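Local coordinates for MutT/nudix family protein (Enterococcus faecalis, PDB 2FML) that is of unknown function but joins a Nudix domain to a probable winged-helix domain, as in NrtR regulators, and may bind DNA, at residues L169-A174 / K192-V197; W72-G77 / E188-A193; D199-E204 / K222-F227; M44-Y49 / K57-Q62. All coordinates share one frame; numbering follows the deposited sequence.

Overall arrangement
Helix 186-200 runs through three of the four contacts. Interactions 1 and 2 use neighbouring turns of it, with centres about 11 Å apart, and their segments overlap at Lys192 and Ala193. Interaction 3 lies at its C-terminal end, where helix 217-228 of the probable winged-helix domain comes in. Phe227 from there packs on Phe194 of interaction 1. Interaction 4 is the hairpin of the central sheet, about 9 Å from interaction 2 between centres, and Val45 touches Ala193. Strand 72-78 adds to this hairpin through Ala73 and Pro75 and leads at Gly77 into the Nudix signature sequence. A glycerol, probably from the crystallisation liquor, lies about 5 Å from the side chain of Ile189 in interaction 2.

Interaction 1 of 4, residues L169-A174 / K192-V197; sequences LDLKTA and KAFNRV
The turn that leaves strand 165-170 of the Nudix domain is tied to helix 186-200 by Leu171 and Asn195. Asn195 sits on the helix and reaches the turn with its amide. Its ND2 donates to the backbone O of Leu171 at 2.9 Å, with an angle of 153° at the hydrogen. The donor lies in the carbonyl plane, and the acceptor lies almost in the amide plane of Asn195. The amide is thus fixed in rotation. OD1 of Asn195 is turned to the Leu171 side chain, 3.7 Å from CD2 of Leu171. The amine of Lys172 also comes near it, its NZ being 3.9 Å from OD1 of Asn195, too far for a hydrogen bond. The bent Lys172 chain starts away from the helix, and its end bends back toward Asn195.

The apolar half of the contact is Leu171 on Phe194. CD2 of Leu171 lies 3.6 Å from CD2 of Phe194, and CD1 borders the same side of the ring. The approach to the ring is oblique. Phe194 holds its CG anti to the backbone N (chi1 -169°), which puts the ring beside Leu171. Ile158 of strand 157-162 and Phe227 of helix 217-228 also pack on Phe194.

Asp170 starts the turn with an Asx turn, widened to an Asx motif. Its OD1 accepts from two backbone amides. OD1 of Asp170 lies 2.7 Å from N of Lys172, which meets it nearly along its C-O axis. The amide N of Thr173 comes to the same oxygen at 3.1 Å, from above the carboxylate plane.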
loop_
_atom_site.group_PDB
_atom_site.type_symbol
_atom_site.label_atom_id
_atom_site.label_comp_id
_atom_site.label_asym_id
_atom_site.label_seq_id
_atom_site.Cartn_x
_atom_site.Cartn_y
_atom_site.Cartn_z
ATOM N N LEU A 169 -9.090 11.781 17.599
ATOM C CA LEU A 169 -8.822 11.972 16.190
ATOM C C LEU A 169 -10.106 11.996 15.375
ATOM O O LEU A 169 -10.989 11.150 15.546
ATOM C CB LEU A 169 -7.944 10.818 15.643
ATOM C CG LEU A 169 -6.632 10.503 16.373
ATOM C CD1 LEU A 169 -5.927 9.230 15.828
ATOM C CD2 LEU A 169 -5.756 11.796 16.472
ATOM N N ASP A 170 -10.124 12.909 14.411
ATOM C CA ASP A 170 -11.186 13.031 13.419
ATOM C C ASP A 170 -10.968 12.016 12.294
ATOM O O ASP A 170 -9.943 12.082 11.616
ATOM C CB ASP A 170 -11.212 14.449 12.814
ATOM C CG ASP A 170 -12.445 14.676 11.925
ATOM O OD1 ASP A 170 -12.641 13.993 10.890
ATOM O OD2 ASP A 170 -13.251 15.543 12.285
ATOM N N LEU A 171 -11.909 11.088 12.128
ATOM C CA LEU A 171 -11.837 10.066 11.096
ATOM C C LEU A 171 -11.797 10.554 9.661
ATOM O O LEU A 171 -11.347 9.796 8.796
ATOM C CB LEU A 171 -12.931 9.000 11.224
ATOM C CG LEU A 171 -12.741 7.997 12.371
ATOM C CD1 LEU A 171 -14.014 7.169 12.578
ATOM C CD2 LEU A 171 -11.429 7.122 12.222
ATOM N N LYS A 172 -12.233 11.782 9.398
ATOM C CA LYS A 172 -12.222 12.298 8.014
ATOM C C LYS A 172 -11.020 13.206 7.707
ATOM O O LYS A 172 -10.567 13.234 6.568
ATOM C CB LYS A 172 -13.555 12.980 7.606
ATOM C CG LYS A 172 -14.852 12.208 7.954
ATOM C CD LYS A 172 -14.919 10.838 7.191
ATOM C CE LYS A 172 -15.244 9.598 8.113
ATOM N NZ LYS A 172 -14.664 8.335 7.494
ATOM N N THR A 173 -10.469 13.909 8.693
ATOM C CA THR A 173 -9.349 14.856 8.428
ATOM C C THR A 173 -8.074 14.556 9.178
ATOM O O THR A 173 -7.061 15.265 8.976
ATOM C CB THR A 173 -9.699 16.252 8.878
ATOM O OG1 THR A 173 -9.877 16.193 10.291
ATOM C CG2 THR A 173 -11.014 16.778 8.205
ATOM N N ALA A 174 -8.123 13.539 10.067
ATOM C CA ALA A 174 -7.018 13.199 10.984
ATOM C C ALA A 174 -6.677 14.323 11.940
ATOM O O ALA A 174 -5.692 14.215 12.645
ATOM C CB ALA A 174 -5.742 12.740 10.207
ATOM N N LYS A 192 -5.905 6.048 9.144
ATOM C CA LYS A 192 -5.816 5.153 7.943
ATOM C C LYS A 192 -6.111 3.687 8.293
ATOM O O LYS A 192 -6.872 3.022 7.592
ATOM C CB LYS A 192 -4.472 5.293 7.212
ATOM C CG LYS A 192 -4.315 4.608 5.806
ATOM C CD LYS A 192 -4.895 5.409 4.571
ATOM C CE LYS A 192 -4.236 6.726 4.221
ATOM N NZ LYS A 192 -4.847 7.293 2.864
ATOM N N ALA A 193 -5.521 3.208 9.381
ATOM C CA ALA A 193 -5.727 1.833 9.867
ATOM C C ALA A 193 -7.164 1.591 10.268
ATOM O O ALA A 193 -7.746 0.513 9.929
ATOM C CB ALA A 193 -4.758 1.509 11.053
ATOM N N PHE A 194 -7.765 2.571 10.968
ATOM C CA PHE A 194 -9.122 2.393 11.463
ATOM C C PHE A 194 -10.127 2.333 10.301
ATOM O O PHE A 194 -11.012 1.458 10.272
ATOM C CB PHE A 194 -9.486 3.503 12.484
ATOM C CG PHE A 194 -10.755 3.240 13.215
ATOM C CD1 PHE A 194 -10.745 2.540 14.394
ATOM C CD2 PHE A 194 -11.988 3.646 12.679
ATOM C CE1 PHE A 194 -11.966 2.263 15.059
ATOM C CE2 PHE A 194 -13.216 3.348 13.317
ATOM C CZ PHE A 194 -13.185 2.663 14.523
ATOM N N ASN A 195 -9.993 3.282 9.369
ATOM C CA ASN A 195 -10.860 3.376 8.182
ATOM C C ASN A 195 -10.648 2.163 7.230
ATOM O O ASN A 195 -11.585 1.727 6.564
ATOM C CB ASN A 195 -10.589 4.720 7.468
ATOM C CG ASN A 195 -11.225 5.877 8.198
ATOM O OD1 ASN A 195 -12.188 5.664 8.935
ATOM N ND2 ASN A 195 -10.716 7.095 8.018
ATOM N N ARG A 196 -9.424 1.624 7.188
ATOM C CA ARG A 196 -9.127 0.474 6.338
ATOM C C ARG A 196 -9.911 -0.748 6.798
ATOM O O ARG A 196 -10.428 -1.496 5.969
ATOM C CB ARG A 196 -7.609 0.160 6.285
ATOM C CG ARG A 196 -7.242 -1.163 5.524
ATOM C CD ARG A 196 -7.342 -0.968 4.006
ATOM N NE ARG A 196 -6.913 0.407 3.635
ATOM C CZ ARG A 196 -5.717 0.763 3.207
ATOM N NH1 ARG A 196 -4.758 -0.155 3.050
ATOM N NH2 ARG A 196 -5.489 2.046 2.913
ATOM N N VAL A 197 -9.982 -0.947 8.108
ATOM C CA VAL A 197 -10.792 -2.025 8.709
ATOM C C VAL A 197 -12.333 -1.876 8.422
ATOM O O VAL A 197 -12.973 -2.811 7.903
ATOM C CB VAL A 197 -10.523 -2.153 10.249
ATOM C CG1 VAL A 197 -11.445 -3.224 10.882
ATOM C CG2 VAL A 197 -9.023 -2.408 10.549
#

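Interaction 2 of 4, residues W72-G77 / E188-A193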
loop_
_atom_site.group_PDB
_atom_site.type_symbol
_atom_site.label_atom_id
_atom_site.label_comp_id
_atom_site.label_asym_id
_atom_site.label_seq_id
_atom_site.Cartn_x
_atom_site.Cartn_y
_atom_site.Cartn_z
ATOM N N TRP A 72 3.480 10.190 22.773
ATOM C CA TRP A 72 3.017 8.860 22.427
ATOM C C TRP A 72 3.028 8.682 20.908
ATOM O O TRP A 72 2.861 9.632 20.145
ATOM C CB TRP A 72 1.619 8.561 23.040
ATOM C CG TRP A 72 1.637 8.660 24.531
ATOM C CD1 TRP A 72 1.378 9.791 25.280
ATOM C CD2 TRP A 72 1.973 7.621 25.478
ATOM N NE1 TRP A 72 1.529 9.514 26.615
ATOM C CE2 TRP A 72 1.868 8.190 26.771
ATOM C CE3 TRP A 72 2.337 6.265 25.361
ATOM C CZ2 TRP A 72 2.134 7.452 27.944
ATOM C CZ3 TRP A 72 2.582 5.533 26.526
ATOM C CH2 TRP A 72 2.465 6.120 27.799
ATOM N N ALA A 73 3.265 7.449 20.487
ATOM C CA ALA A 73 3.628 7.200 19.129
ATOM C C ALA A 73 3.321 5.733 18.802
ATOM O O ALA A 73 3.264 4.921 19.699
ATOM C CB ALA A 73 5.145 7.499 18.936
ATOM N N LEU A 74 3.175 5.383 17.526
ATOM C CA LEU A 74 3.304 3.942 17.143
ATOM C C LEU A 74 4.716 3.426 17.335
ATOM O O LEU A 74 5.703 4.194 17.214
ATOM C CB LEU A 74 2.825 3.656 15.694
ATOM C CG LEU A 74 1.395 4.181 15.372
ATOM C CD1 LEU A 74 1.162 4.324 13.859
ATOM C CD2 LEU A 74 0.269 3.291 16.014
ATOM N N PRO A 75 4.847 2.121 17.622
ATOM C CA PRO A 75 6.180 1.536 17.612
ATOM C C PRO A 75 6.678 1.506 16.153
ATOM O O PRO A 75 5.887 1.318 15.264
ATOM C CB PRO A 75 5.934 0.112 18.114
ATOM C CG PRO A 75 4.494 -0.156 17.831
ATOM C CD PRO A 75 3.791 1.146 17.957
ATOM N N GLY A 76 7.965 1.741 15.899
ATOM C CA GLY A 76 8.501 1.604 14.539
ATOM C C GLY A 76 9.963 2.002 14.518
ATOM O O GLY A 76 10.534 2.295 15.547
ATOM N N GLY A 77 10.581 2.040 13.357
ATOM C CA GLY A 77 11.993 2.333 13.333
ATOM C C GLY A 77 12.558 2.201 11.961
ATOM O O GLY A 77 11.830 2.017 10.995
ATOM N N GLU A 188 -2.545 10.396 11.461
ATOM C CA GLU A 188 -2.961 10.005 10.118
ATOM C C GLU A 188 -2.859 8.532 9.852
ATOM O O GLU A 188 -3.573 8.020 9.040
ATOM C CB GLU A 188 -2.147 10.696 8.991
ATOM C CG GLU A 188 -2.433 12.153 8.787
ATOM C CD GLU A 188 -1.297 12.785 8.040
ATOM O OE1 GLU A 188 -1.033 12.261 6.942
ATOM O OE2 GLU A 188 -0.638 13.746 8.565
ATOM N N ILE A 189 -1.823 7.925 10.393
ATOM C CA ILE A 189 -1.611 6.518 10.262
ATOM C C ILE A 189 -2.680 5.697 11.054
ATOM O O ILE A 189 -3.183 4.697 10.546
ATOM C CB ILE A 189 -0.165 6.088 10.705
ATOM C CG1 ILE A 189 0.981 6.995 10.141
ATOM C CG2 ILE A 189 -0.004 4.598 10.463
ATOM C CD1 ILE A 189 2.422 6.405 10.414
ATOM N N ILE A 190 -3.023 6.105 12.266
ATOM C CA ILE A 190 -4.064 5.391 13.017
ATOM C C ILE A 190 -5.458 5.479 12.370
ATOM O O ILE A 190 -6.199 4.474 12.241
ATOM C CB ILE A 190 -4.073 5.820 14.496
ATOM C CG1 ILE A 190 -2.818 5.234 15.112
ATOM C CG2 ILE A 190 -5.377 5.248 15.272
ATOM C CD1 ILE A 190 -2.420 5.734 16.427
ATOM N N ILE A 191 -5.804 6.679 11.931
ATOM C CA ILE A 191 -7.022 6.915 11.152
ATOM C C ILE A 191 -7.018 6.069 9.867
ATOM O O ILE A 191 -8.024 5.436 9.529
ATOM C CB ILE A 191 -7.150 8.440 10.856
ATOM C CG1 ILE A 191 -7.378 9.202 12.164
ATOM C CG2 ILE A 191 -8.175 8.781 9.788
ATOM C CD1 ILE A 191 -8.629 8.950 12.807
ATOM N N LYS A 192 -5.905 6.048 9.144
ATOM C CA LYS A 192 -5.816 5.153 7.943
ATOM C C LYS A 192 -6.111 3.687 8.293
ATOM O O LYS A 192 -6.872 3.022 7.592
ATOM C CB LYS A 192 -4.472 5.293 7.212
ATOM C CG LYS A 192 -4.315 4.608 5.806
ATOM C CD LYS A 192 -4.895 5.409 4.571
ATOM C CE LYS A 192 -4.236 6.726 4.221
ATOM N NZ LYS A 192 -4.847 7.293 2.864
ATOM N N ALA A 193 -5.521 3.208 9.381
ATOM C CA ALA A 193 -5.727 1.833 9.867
ATOM C C ALA A 193 -7.164 1.591 10.268
ATOM O O ALA A 193 -7.746 0.513 9.929
ATOM C CB ALA A 193 -4.758 1.509 11.053
#
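Leu74 carries its side of this contact alone. Its two methyl groups divide between two neighbouring isoleucines of helix 186-200. CD1 of Leu74 meets CG2 of Ile189 at 3.6 Å and also lies against CB of that residue. CD2 of Leu74 turns to the other isoleucine and is 3.7 Å from CD1 of Ile190. It is nearly as close to CG1 of Ile190, at 3.8 Å, so the methyl rests along the end of that chain. Leu74 has its CG beside the backbone N (chi1 -52°), and this directs the fork at the helix. Ile189 presents the CG2 branch, whereas Ile190 presents the longer CG1-CD1 branch. All three side chains are buried, and no hydrogen bond crosses between the two segments. The side chains span an 8.6 Å gap between CA of Leu74 and CA of Ile190.

The solvent side of the helix is looser, with Glu188 and Lys192 partly exposed. Glu188 makes a weak, long ion pair with Arg114, and Lys192 lies along strand 106-112.

The strand is held by other partners. N of Leu74 donates a hydrogen bond to ND1 of His186, just ahead of the helix segment. N of Gly76 bonds to OE1 of Glu96 on helix 85-97. Gly77 is the first glycine of the Nudix box, the loop-helix-loop signature of the family. The sheet has helix 186-200 on one face and helix 85-97 on the other, as in the alpha/beta/alpha sandwich of Nudix proteins.

Interaction 3 of 4, residues D199-E204 / K222-F227; sequences DKMEHE and KVFAKF
Met201 lays its selenium almost squarely over the ring of Phe224. Met201 is modelled as selenomethionine, and SE stands 4.0 Å from the centroid of the Phe224 ring, 6° off the ring normal. This is a Met-aromatic contact of the face type. CG of Met201 lies over the same face, 4.0 Å from the centroid of the Phe224 ring, and makes a CH-pi contact nearer the rim. The methyl CE goes on to 3.4 Å from CD2 of Phe224. The two chains run antiparallel past one another. Met201 starts from the crowded position between N and the carbonyl carbon (chi1 65°) and is extended beyond CG. Its backbone O also touches CZ of Phe224, at 3.1 Å. SE of Met201 further packs on CB of Phe227 at 3.8 Å and meets that ring obliquely. The contact joins the chain just after helix 186-200 to helix 217-228 of the probable winged-helix domain. Beside it, His203 stacks on His203 of the second subunit. Phe240 and Met244 of helix 237-244 pack on Phe224, and Leu56 of strand 55-63 packs on Phe227.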
loop_
_atom_site.group_PDB
_atom_site.type_symbol
_atom_site.label_atom_id
_atom_site.label_comp_id
_atom_site.label_asym_id
_atom_site.label_seq_id
_atom_site.Cartn_x
_atom_site.Cartn_y
_atom_site.Cartn_z
ATOM N N ASP A 199 -13.599 -0.192 5.941
ATOM C CA ASP A 199 -13.702 -0.440 4.475
ATOM C C ASP A 199 -13.618 -1.886 4.014
ATOM O O ASP A 199 -14.096 -2.212 2.914
ATOM C CB ASP A 199 -12.640 0.332 3.669
ATOM C CG ASP A 199 -12.824 1.841 3.742
ATOM O OD1 ASP A 199 -13.907 2.275 4.207
ATOM O OD2 ASP A 199 -11.883 2.592 3.360
ATOM N N LYS A 200 -13.008 -2.745 4.820
ATOM C CA LYS A 200 -12.638 -4.079 4.358
ATOM C C LYS A 200 -13.481 -5.151 5.018
ATOM O O LYS A 200 -13.794 -6.162 4.373
ATOM C CB LYS A 200 -11.128 -4.331 4.578
ATOM C CG LYS A 200 -10.420 -4.882 3.381
ATOM C CD LYS A 200 -9.099 -4.171 3.161
ATOM C CE LYS A 200 -8.783 -4.113 1.662
ATOM N NZ LYS A 200 -7.830 -3.006 1.289
HETATM N N MSE A 201 -13.880 -4.910 6.279
HETATM C CA MSE A 201 -14.443 -5.970 7.125
HETATM C C MSE A 201 -15.721 -6.642 6.610
HETATM O O MSE A 201 -15.951 -7.807 6.907
HETATM C CB MSE A 201 -14.610 -5.505 8.572
HETATM C CG MSE A 201 -15.601 -4.392 8.755
HETATM SE SE MSE A 201 -15.567 -3.717 10.594
HETATM C CE MSE A 201 -17.468 -2.942 10.628
ATOM N N GLU A 202 -16.509 -5.918 5.813
ATOM C CA GLU A 202 -17.800 -6.416 5.301
ATOM C C GLU A 202 -17.635 -7.529 4.257
ATOM O O GLU A 202 -18.497 -8.407 4.149
ATOM C CB GLU A 202 -18.668 -5.281 4.726
ATOM C CG GLU A 202 -20.187 -5.569 4.799
ATOM C CD GLU A 202 -21.081 -4.771 3.812
ATOM O OE1 GLU A 202 -22.078 -5.353 3.291
ATOM O OE2 GLU A 202 -20.806 -3.574 3.558
ATOM N N HIS A 203 -16.522 -7.498 3.519
ATOM C CA HIS A 203 -16.255 -8.411 2.398
ATOM C C HIS A 203 -14.897 -9.124 2.541
ATOM O O HIS A 203 -14.545 -10.034 1.737
ATOM C CB HIS A 203 -16.276 -7.634 1.073
ATOM C CG HIS A 203 -17.443 -6.700 0.936
ATOM N ND1 HIS A 203 -17.314 -5.324 1.033
ATOM C CD2 HIS A 203 -18.762 -6.947 0.712
ATOM C CE1 HIS A 203 -18.506 -4.767 0.876
ATOM N NE2 HIS A 203 -19.399 -5.729 0.678
ATOM N N GLU A 204 -14.132 -8.697 3.545
ATOM C CA GLU A 204 -12.925 -9.406 3.936
ATOM C C GLU A 204 -12.715 -9.207 5.443
ATOM O O GLU A 204 -12.073 -8.247 5.868
ATOM C CB GLU A 204 -11.732 -8.942 3.100
ATOM C CG GLU A 204 -10.418 -9.562 3.469
ATOM C CD GLU A 204 -9.251 -8.776 2.853
ATOM O OE1 GLU A 204 -9.159 -8.701 1.612
ATOM O OE2 GLU A 204 -8.450 -8.195 3.622
ATOM N N LYS A 222 -20.237 -7.687 17.818
ATOM C CA LYS A 222 -19.675 -6.750 18.842
ATOM C C LYS A 222 -18.374 -6.088 18.395
ATOM O O LYS A 222 -18.118 -4.934 18.709
ATOM C CB LYS A 222 -19.471 -7.471 20.186
ATOM C CG LYS A 222 -20.809 -7.905 20.917
ATOM C CD LYS A 222 -20.602 -8.055 22.438
ATOM C CE LYS A 222 -21.823 -8.568 23.191
ATOM N NZ LYS A 222 -21.543 -8.546 24.685
ATOM N N VAL A 223 -17.554 -6.833 17.651
ATOM C CA VAL A 223 -16.364 -6.301 17.035
ATOM C C VAL A 223 -16.753 -5.327 15.911
ATOM O O VAL A 223 -16.330 -4.176 15.918
ATOM C CB VAL A 223 -15.452 -7.412 16.525
ATOM C CG1 VAL A 223 -14.358 -6.810 15.655
ATOM C CG2 VAL A 223 -14.874 -8.181 17.694
ATOM N N PHE A 224 -17.569 -5.779 14.969
ATOM C CA PHE A 224 -18.103 -4.905 13.949
ATOM C C PHE A 224 -18.740 -3.606 14.489
ATOM O O PHE A 224 -18.548 -2.549 13.911
ATOM C CB PHE A 224 -19.130 -5.652 13.113
ATOM C CG PHE A 224 -18.564 -6.275 11.879
ATOM C CD1 PHE A 224 -17.543 -7.241 11.965
ATOM C CD2 PHE A 224 -19.055 -5.903 10.612
ATOM C CE1 PHE A 224 -17.011 -7.823 10.813
ATOM C CE2 PHE A 224 -18.542 -6.486 9.455
ATOM C CZ PHE A 224 -17.515 -7.455 9.559
ATOM N N ALA A 225 -19.487 -3.679 15.589
ATOM C CA ALA A 225 -20.122 -2.477 16.131
ATOM C C ALA A 225 -19.082 -1.505 16.750
ATOM O O ALA A 225 -19.268 -0.286 16.672
ATOM C CB ALA A 225 -21.243 -2.831 17.117
ATOM N N LYS A 226 -18.020 -2.038 17.370
ATOM C CA LYS A 226 -16.919 -1.184 17.894
ATOM C C LYS A 226 -16.251 -0.356 16.762
ATOM O O LYS A 226 -15.888 0.806 16.963
ATOM C CB LYS A 226 -15.817 -1.960 18.691
ATOM C CG LYS A 226 -16.198 -2.570 20.079
ATOM C CD LYS A 226 -17.402 -1.931 20.753
ATOM C CE LYS A 226 -17.083 -0.894 21.818
ATOM N NZ LYS A 226 -18.289 -0.642 22.755
ATOM N N PHE A 227 -16.089 -0.966 15.584
ATOM C CA PHE A 227 -15.608 -0.224 14.402
ATOM C C PHE A 227 -16.659 0.708 13.772
ATOM O O PHE A 227 -16.307 1.779 13.256
ATOM C CB PHE A 227 -14.990 -1.166 13.375
ATOM C CG PHE A 227 -13.646 -1.676 13.786
ATOM C CD1 PHE A 227 -12.499 -0.861 13.666
ATOM C CD2 PHE A 227 -13.517 -2.945 14.311
ATOM C CE1 PHE A 227 -11.235 -1.304 14.048
ATOM C CE2 PHE A 227 -12.276 -3.421 14.666
ATOM C CZ PHE A 227 -11.118 -2.603 14.566
#

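Interaction 4 of 4, residues M44-Y49 / K57-Q62; sequences MVLLCY and KVLLIQ
Cys48 and Lys57 form an antiparallel hydrogen-bonded pair in the hairpin of strands 39-50 and 55-63. N of Cys48 donates to O of Lys57 at 3.1 Å. N of Lys57 returns a bond to O of Cys48, also at 3.1 Å, but from well above the carbonyl plane. One step on, Leu47 and Val58 are a non-hydrogen-bonded pair. Further along, N of Leu59 donates to O of Leu46 at 3.1 Å, in the carbonyl plane. The return bond is replaced by a water. It accepts from N of Leu46 at 2.9 Å and donates to O of Leu59 at 2.6 Å and to O of Met44. The N-to-C directions of the segments 44-49 and 57-62 make an angle of 143°, and the strands separate toward this end, where the water fills in.

Side chains pack on both faces of the pair. On one face, CD2 of Leu47 rests 3.8 Å from CB of Val58, and Val45 touches Val58 with its CG1. On the other, Leu46 and Leu59 run alongside each other, with CD1 of Leu46 3.7 Å from CD1 of Leu59. SG of Cys48 lies against CB of Lys57. The Lys57 chain then runs outward to a salt bridge between its NZ and Glu134.

Strand 123-131 flanks strand 39-50, strand 143-154 flanks strand 55-63, and strand 72-78 pairs antiparallel with both hairpin strands. Leu46 and Leu59 face Thr93 and Thr97 of helix 85-97, the helix of the Nudix box. Val45, on the other face, packs on Ile189 and Ala193 of helix 186-200, so the two helices sandwich the sheet.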
loop_
_atom_site.group_PDB
_atom_site.type_symbol
_atom_site.label_atom_id
_atom_site.label_comp_id
_atom_site.label_asym_id
_atom_site.label_seq_id
_atom_site.Cartn_x
_atom_site.Cartn_y
_atom_site.Cartn_z
HETATM N N MSE A 44 3.998 0.334 13.047
HETATM C CA MSE A 44 3.113 -0.804 13.203
HETATM C C MSE A 44 1.885 -0.433 13.985
HETATM O O MSE A 44 2.003 0.123 15.080
HETATM C CB MSE A 44 3.882 -1.928 13.871
HETATM C CG MSE A 44 3.071 -3.070 14.351
HETATM SE SE MSE A 44 2.411 -4.251 12.875
HETATM C CE MSE A 44 0.756 -3.780 13.054
ATOM N N VAL A 45 0.702 -0.723 13.404
ATOM C CA VAL A 45 -0.575 -0.519 14.125
ATOM C C VAL A 45 -1.068 -1.869 14.607
ATOM O O VAL A 45 -1.477 -2.685 13.807
ATOM C CB VAL A 45 -1.662 0.193 13.307
ATOM C CG1 VAL A 45 -2.940 0.342 14.173
ATOM C CG2 VAL A 45 -1.177 1.599 12.767
ATOM N N LEU A 46 -0.951 -2.105 15.916
ATOM C CA LEU A 46 -1.379 -3.340 16.563
ATOM C C LEU A 46 -2.704 -3.121 17.252
ATOM O O LEU A 46 -2.817 -2.281 18.122
ATOM C CB LEU A 46 -0.342 -3.827 17.602
ATOM C CG LEU A 46 1.045 -4.201 17.100
ATOM C CD1 LEU A 46 1.855 -4.647 18.304
ATOM C CD2 LEU A 46 0.923 -5.361 16.141
ATOM N N LEU A 47 -3.692 -3.928 16.855
ATOM C CA LEU A 47 -5.049 -3.837 17.332
ATOM C C LEU A 47 -5.398 -5.153 17.969
ATOM O O LEU A 47 -5.110 -6.227 17.432
ATOM C CB LEU A 47 -5.993 -3.613 16.160
ATOM C CG LEU A 47 -5.905 -2.296 15.433
ATOM C CD1 LEU A 47 -6.984 -2.252 14.366
ATOM C CD2 LEU A 47 -5.984 -1.096 16.413
ATOM N N CYS A 48 -6.029 -5.071 19.135
ATOM C CA CYS A 48 -6.554 -6.258 19.785
ATOM C C CYS A 48 -7.982 -5.963 20.252
ATOM O O CYS A 48 -8.490 -4.847 20.088
ATOM C CB CYS A 48 -5.618 -6.697 20.936
ATOM S SG CYS A 48 -5.585 -5.630 22.371
ATOM N N TYR A 49 -8.614 -6.949 20.876
ATOM C CA TYR A 49 -9.901 -6.700 21.451
ATOM C C TYR A 49 -10.046 -7.460 22.766
ATOM O O TYR A 49 -9.874 -8.664 22.781
ATOM C CB TYR A 49 -10.952 -7.094 20.419
ATOM C CG TYR A 49 -12.388 -7.144 20.891
ATOM C CD1 TYR A 49 -13.192 -5.999 20.902
ATOM C CD2 TYR A 49 -12.963 -8.373 21.250
ATOM C CE1 TYR A 49 -14.542 -6.104 21.316
ATOM C CE2 TYR A 49 -14.270 -8.471 21.652
ATOM C CZ TYR A 49 -15.054 -7.344 21.709
ATOM O OH TYR A 49 -16.355 -7.520 22.107
ATOM N N LYS A 57 -8.414 -2.177 21.561
ATOM C CA LYS A 57 -7.245 -1.473 22.071
ATOM C C LYS A 57 -6.204 -1.342 20.957
ATOM O O LYS A 57 -6.213 -2.094 19.985
ATOM C CB LYS A 57 -6.664 -2.163 23.319
ATOM C CG LYS A 57 -7.659 -2.573 24.374
ATOM C CD LYS A 57 -7.058 -2.574 25.757
ATOM C CE LYS A 57 -8.021 -3.182 26.758
ATOM N NZ LYS A 57 -7.512 -3.345 28.174
ATOM N N VAL A 58 -5.325 -0.352 21.092
ATOM C CA VAL A 58 -4.256 -0.131 20.139
ATOM C C VAL A 58 -2.956 0.110 20.939
ATOM O O VAL A 58 -2.996 0.759 21.984
ATOM C CB VAL A 58 -4.582 1.063 19.198
ATOM C CG1 VAL A 58 -4.795 2.365 20.017
ATOM C CG2 VAL A 58 -3.453 1.214 18.090
ATOM N N LEU A 59 -1.841 -0.466 20.495
ATOM C CA LEU A 59 -0.600 -0.347 21.245
ATOM C C LEU A 59 0.114 0.979 20.883
ATOM O O LEU A 59 0.270 1.276 19.688
ATOM C CB LEU A 59 0.318 -1.544 20.962
ATOM C CG LEU A 59 1.578 -1.689 21.795
ATOM C CD1 LEU A 59 2.164 -3.037 21.579
ATOM C CD2 LEU A 59 2.561 -0.600 21.314
ATOM N N LEU A 60 0.514 1.740 21.900
ATOM C CA LEU A 60 1.279 3.009 21.719
ATOM C C LEU A 60 2.494 2.931 22.620
ATOM O O LEU A 60 2.468 2.245 23.619
ATOM C CB LEU A 60 0.475 4.255 22.110
ATOM C CG LEU A 60 -0.781 4.587 21.319
ATOM C CD1 LEU A 60 -1.399 5.913 21.774
ATOM C CD2 LEU A 60 -0.464 4.638 19.778
ATOM N N ILE A 61 3.554 3.646 22.265
ATOM C CA ILE A 61 4.718 3.737 23.126
ATOM C C ILE A 61 4.904 5.201 23.399
ATOM O O ILE A 61 4.533 6.033 22.570
ATOM C CB ILE A 61 6.023 3.228 22.446
ATOM C CG1 ILE A 61 6.286 4.041 21.152
ATOM C CG2 ILE A 61 5.954 1.754 22.179
ATOM C CD1 ILE A 61 7.759 4.216 20.770
ATOM N N GLN A 62 5.500 5.512 24.562
ATOM C CA GLN A 62 5.969 6.857 24.870
ATOM C C GLN A 62 7.432 6.906 24.496
ATOM O O GLN A 62 8.261 6.183 25.059
ATOM C CB GLN A 62 5.781 7.248 26.338
ATOM C CG GLN A 62 6.268 8.649 26.604
ATOM C CD GLN A 62 6.002 9.146 28.003
ATOM O OE1 GLN A 62 5.544 10.296 28.207
ATOM N NE2 GLN A 62 6.305 8.321 28.974
HETATM O O HOH W 1 0.464 -0.222 17.523
#